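Local coordinates for putative hemin storage protein (Bordetella bronchiseptica, PDB 6AU1), which cleaves deacetylated poly-beta-1,6-N-acetylglucosamine, a biofilm polysaccharide, through the glycoside hydrolase domain that this chain represents, at residues V101-V112 / R129-V140. Numbering follows the deposited sequence.
Sequences VPPGNPAYGKVV and RLSPFHPDAHRV
A single beta bridge, Val111 with Leu130, pins the loop that follows strand 89-94 to the entry of helix 135-151 in the TIM-barrel-type glycoside hydrolase domain. Two backbone bonds define it. Ser131 N gives its hydrogen to Lys110 O at 2.8 Å, with an angle of 177° at the hydrogen; Val112 N reaches Arg129 O at 2.9 Å.

Beyond the bridge, Lys110 lies over the His134 ring. Lys110 CG stands 3.9 Å from the centroid of the His134 ring and 7° off the normal, a CH-pi contact; the bend at chi2 (-52°) keeps CD and CE near the NE2 side of the ring. The same imidazole N-caps the helix, ND1 accepting from Asp136 N, while a water in the ring plane joins NE2 to Lys110 NZ.

Along the first two turns of the helix, Ala107 CB rests 3.7 Å from Ala137 CA and also meets Val140 CG2. An Asx turn, Asn105 OD1 to Ala107 N, shapes the loop here. Asp136 OD1 holds Arg139 NH1 in a salt bridge that leaves the guanidinium edge beside Pro106, Arg139 NH2 lying 3.7 Å from Pro106 CB.

Back at the bridge, Val112 covers one face of the Arg129 guanidinium, whose NE bonds to Ser126 O and whose NH2 forms a salt bridge with Glu169. Because His134 ND1 accepts the capping bond, it would carry no proton, which is consistent with a ring that is not doubly protonated; the nearby Lys110 ammonium and Asp136 carboxylate probably offset each other's influence on it.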
loop_
_atom_site.group_PDB
_atom_site.type_symbol
_atom_site.label_atom_id
_atom_site.label_comp_id
_atom_site.label_asym_id
_atom_site.label_seq_id
_atom_site.Cartn_x
_atom_site.Cartn_y
_atom_site.Cartn_z
ATOM N N VAL A 101 3.407 18.353 -0.761
ATOM C CA VAL A 101 4.287 19.247 -1.483
ATOM C C VAL A 101 4.388 20.601 -0.776
ATOM O O VAL A 101 3.479 21.004 -0.046
ATOM C CB VAL A 101 3.789 19.454 -2.935
ATOM C CG1 VAL A 101 3.791 18.139 -3.682
ATOM C CG2 VAL A 101 2.375 20.064 -2.943
ATOM N N PRO A 102 5.506 21.300 -0.974
ATOM C CA PRO A 102 5.685 22.606 -0.327
ATOM C C PRO A 102 4.820 23.688 -0.957
ATOM O O PRO A 102 4.403 23.538 -2.100
ATOM C CB PRO A 102 7.171 22.906 -0.538
ATOM C CG PRO A 102 7.569 22.096 -1.714
ATOM C CD PRO A 102 6.701 20.864 -1.717
ATOM N N PRO A 103 4.541 24.771 -0.213
ATOM C CA PRO A 103 3.809 25.894 -0.806
ATOM C C PRO A 103 4.510 26.379 -2.078
ATOM O O PRO A 103 5.737 26.355 -2.144
ATOM C CB PRO A 103 3.847 26.963 0.293
ATOM C CG PRO A 103 4.060 26.195 1.560
ATOM C CD PRO A 103 4.919 25.028 1.188
ATOM N N GLY A 104 3.751 26.779 -3.087
ATOM C CA GLY A 104 4.374 27.209 -4.326
ATOM C C GLY A 104 4.478 26.091 -5.348
ATOM O O GLY A 104 4.627 26.349 -6.541
ATOM N N ASN A 105 4.417 24.845 -4.886
ATOM C CA ASN A 105 4.218 23.720 -5.795
ATOM C C ASN A 105 2.836 23.860 -6.432
ATOM O O ASN A 105 1.879 24.196 -5.744
ATOM C CB ASN A 105 4.333 22.393 -5.051
ATOM C CG ASN A 105 4.278 21.191 -5.977
ATOM O OD1 ASN A 105 3.205 20.764 -6.396
ATOM N ND2 ASN A 105 5.443 20.637 -6.292
ATOM N N PRO A 106 2.725 23.594 -7.743
ATOM C CA PRO A 106 1.438 23.729 -8.444
ATOM C C PRO A 106 0.312 22.904 -7.820
ATOM O O PRO A 106 -0.855 23.284 -7.930
ATOM C CB PRO A 106 1.751 23.219 -9.856
ATOM C CG PRO A 106 3.219 23.369 -10.005
ATOM C CD PRO A 106 3.808 23.165 -8.646
ATOM N N ALA A 107 0.650 21.792 -7.176
ATOM C CA ALA A 107 -0.371 20.931 -6.587
ATOM C C ALA A 107 -0.685 21.289 -5.134
ATOM O O ALA A 107 -1.521 20.636 -4.514
ATOM C CB ALA A 107 0.049 19.472 -6.679
ATOM N N TYR A 108 -0.016 22.307 -4.587
ATOM C CA TYR A 108 -0.197 22.620 -3.168
ATOM C C TYR A 108 -1.656 22.917 -2.842
ATOM O O TYR A 108 -2.273 23.801 -3.447
ATOM C CB TYR A 108 0.673 23.810 -2.744
ATOM C CG TYR A 108 0.533 24.155 -1.274
ATOM C CD1 TYR A 108 1.205 23.421 -0.307
ATOM C CD2 TYR A 108 -0.274 25.214 -0.852
ATOM C CE1 TYR A 108 1.084 23.720 1.036
ATOM C CE2 TYR A 108 -0.404 25.521 0.498
ATOM C CZ TYR A 108 0.279 24.765 1.435
ATOM O OH TYR A 108 0.173 25.049 2.776
ATOM N N GLY A 109 -2.200 22.172 -1.886
ATOM C CA GLY A 109 -3.552 22.403 -1.411
ATOM C C GLY A 109 -4.633 21.800 -2.290
ATOM O O GLY A 109 -5.818 21.932 -1.991
ATOM N N LYS A 110 -4.232 21.156 -3.387
ATOM C CA LYS A 110 -5.190 20.555 -4.314
ATOM C C LYS A 110 -5.503 19.146 -3.835
ATOM O O LYS A 110 -5.153 18.151 -4.481
ATOM C CB LYS A 110 -4.649 20.545 -5.749
ATOM C CG LYS A 110 -4.205 21.915 -6.256
ATOM C CD LYS A 110 -5.298 22.966 -6.069
ATOM C CE LYS A 110 -4.881 24.292 -6.711
ATOM N NZ LYS A 110 -5.866 25.379 -6.421
ATOM N N VAL A 111 -6.172 19.088 -2.687
ATOM C CA VAL A 111 -6.392 17.841 -1.977
ATOM C C VAL A 111 -7.831 17.362 -2.116
ATOM O O VAL A 111 -8.720 18.130 -2.510
ATOM C CB VAL A 111 -6.066 17.993 -0.476
ATOM C CG1 VAL A 111 -4.566 18.267 -0.283
ATOM C CG2 VAL A 111 -6.916 19.117 0.150
ATOM N N VAL A 112 -8.045 16.096 -1.778
ATOM C CA VAL A 112 -9.386 15.503 -1.737
ATOM C C VAL A 112 -10.269 16.257 -0.754
ATOM O O VAL A 112 -9.883 16.482 0.402
ATOM C CB VAL A 112 -9.321 14.013 -1.336
ATOM C CG1 VAL A 112 -10.728 13.447 -1.030
ATOM C CG2 VAL A 112 -8.598 13.202 -2.425
ATOM N N ARG A 129 -4.213 13.657 1.197
ATOM C CA ARG A 129 -4.381 13.036 -0.120
ATOM C C ARG A 129 -4.579 14.109 -1.188
ATOM O O ARG A 129 -5.537 14.891 -1.118
ATOM C CB ARG A 129 -5.594 12.082 -0.152
ATOM C CG ARG A 129 -5.394 10.715 0.516
ATOM C CD ARG A 129 -6.777 10.071 0.772
ATOM N NE ARG A 129 -7.551 10.942 1.669
ATOM C CZ ARG A 129 -8.881 11.000 1.723
ATOM N NH1 ARG A 129 -9.624 10.223 0.942
ATOM N NH2 ARG A 129 -9.468 11.845 2.566
ATOM N N LEU A 130 -3.690 14.148 -2.174
ATOM C CA LEU A 130 -3.910 15.023 -3.320
ATOM C C LEU A 130 -5.112 14.503 -4.104
ATOM O O LEU A 130 -5.375 13.296 -4.125
ATOM C CB LEU A 130 -2.664 15.084 -4.212
ATOM C CG LEU A 130 -1.468 15.811 -3.591
ATOM C CD1 LEU A 130 -0.243 15.658 -4.483
ATOM C CD2 LEU A 130 -1.823 17.283 -3.399
ATOM N N SER A 131 -5.852 15.409 -4.738
ATOM C CA SER A 131 -6.969 15.009 -5.590
ATOM C C SER A 131 -6.510 14.518 -6.956
ATOM O O SER A 131 -5.967 15.290 -7.745
ATOM C CB SER A 131 -7.938 16.171 -5.791
ATOM O OG SER A 131 -8.987 15.776 -6.665
ATOM N N PRO A 132 -6.748 13.234 -7.263
ATOM C CA PRO A 132 -6.329 12.748 -8.583
ATOM C C PRO A 132 -7.235 13.276 -9.700
ATOM O O PRO A 132 -6.970 13.009 -10.868
ATOM C CB PRO A 132 -6.442 11.226 -8.448
ATOM C CG PRO A 132 -7.564 11.044 -7.461
ATOM C CD PRO A 132 -7.420 12.186 -6.471
ATOM N N PHE A 133 -8.282 14.016 -9.336
ATOM C CA PHE A 133 -9.136 14.680 -10.320
ATOM C C PHE A 133 -8.595 16.047 -10.760
ATOM O O PHE A 133 -9.046 16.602 -11.764
ATOM C CB PHE A 133 -10.557 14.842 -9.755
ATOM C CG PHE A 133 -11.211 13.536 -9.397
ATOM C CD1 PHE A 133 -11.876 12.792 -10.366
ATOM C CD2 PHE A 133 -11.149 13.044 -8.104
ATOM C CE1 PHE A 133 -12.479 11.580 -10.048
ATOM C CE2 PHE A 133 -11.747 11.837 -7.776
ATOM C CZ PHE A 133 -12.409 11.102 -8.752
ATOM N N HIS A 134 -7.639 16.594 -10.009
ATOM C CA HIS A 134 -7.048 17.888 -10.349
ATOM C C HIS A 134 -5.845 17.685 -11.270
ATOM O O HIS A 134 -4.935 16.930 -10.942
ATOM C CB HIS A 134 -6.619 18.639 -9.088
ATOM C CG HIS A 134 -6.376 20.099 -9.314
ATOM N ND1 HIS A 134 -5.280 20.576 -10.002
ATOM C CD2 HIS A 134 -7.096 21.188 -8.951
ATOM C CE1 HIS A 134 -5.335 21.895 -10.052
ATOM N NE2 HIS A 134 -6.429 22.292 -9.423
ATOM N N PRO A 135 -5.849 18.345 -12.438
ATOM C CA PRO A 135 -4.779 18.144 -13.422
ATOM C C PRO A 135 -3.377 18.459 -12.896
ATOM O O PRO A 135 -2.430 17.791 -13.319
ATOM C CB PRO A 135 -5.156 19.102 -14.561
ATOM C CG PRO A 135 -6.172 20.041 -13.976
ATOM C CD PRO A 135 -6.893 19.258 -12.933
ATOM N N ASP A 136 -3.233 19.435 -11.998
ATOM C CA ASP A 136 -1.896 19.755 -11.481
ATOM C C ASP A 136 -1.425 18.707 -10.468
ATOM O O ASP A 136 -0.250 18.335 -10.454
ATOM C CB ASP A 136 -1.867 21.144 -10.851
ATOM C CG ASP A 136 -2.104 22.247 -11.865
ATOM O OD1 ASP A 136 -1.636 22.115 -13.016
ATOM O OD2 ASP A 136 -2.764 23.237 -11.508
ATOM N N ALA A 137 -2.334 18.218 -9.633
ATOM C CA ALA A 137 -1.993 17.130 -8.715
ATOM C C ALA A 137 -1.672 15.849 -9.488
ATOM O O ALA A 137 -0.730 15.132 -9.164
ATOM C CB ALA A 137 -3.133 16.877 -7.723
ATOM N N HIS A 138 -2.482 15.565 -10.504
ATOM C CA HIS A 138 -2.279 14.397 -11.365
ATOM C C HIS A 138 -0.865 14.408 -11.962
ATOM O O HIS A 138 -0.142 13.396 -11.929
ATOM C CB HIS A 138 -3.347 14.402 -12.459
ATOM C CG HIS A 138 -3.469 13.123 -13.226
ATOM N ND1 HIS A 138 -2.591 12.769 -14.228
ATOM C CD2 HIS A 138 -4.409 12.150 -13.183
ATOM C CE1 HIS A 138 -2.966 11.610 -14.745
ATOM N NE2 HIS A 138 -4.074 11.221 -14.138
ATOM N N ARG A 139 -0.459 15.564 -12.479
ATOM C CA ARG A 139 0.850 15.687 -13.110
ATOM C C ARG A 139 1.977 15.578 -12.089
ATOM O O ARG A 139 2.990 14.928 -12.345
ATOM C CB ARG A 139 0.976 17.015 -13.863
ATOM C CG ARG A 139 2.294 17.149 -14.633
ATOM C CD ARG A 139 2.395 18.503 -15.325
ATOM N NE ARG A 139 2.557 19.589 -14.359
ATOM C CZ ARG A 139 1.586 20.416 -13.983
ATOM N NH1 ARG A 139 0.368 20.298 -14.500
ATOM N NH2 ARG A 139 1.837 21.367 -13.092
ATOM N N VAL A 140 1.808 16.227 -10.939
ATOM C CA VAL A 140 2.865 16.230 -9.931
ATOM C C VAL A 140 3.102 14.807 -9.413
ATOM O O VAL A 140 4.254 14.371 -9.316
ATOM C CB VAL A 140 2.538 17.188 -8.761
ATOM C CG1 VAL A 140 3.442 16.903 -7.557
ATOM C CG2 VAL A 140 2.683 18.632 -9.218
HETATM O O HOH W 1 -2.453 24.673 -9.257
HETATM O O HOH W 2 -7.810 24.727 -8.292
#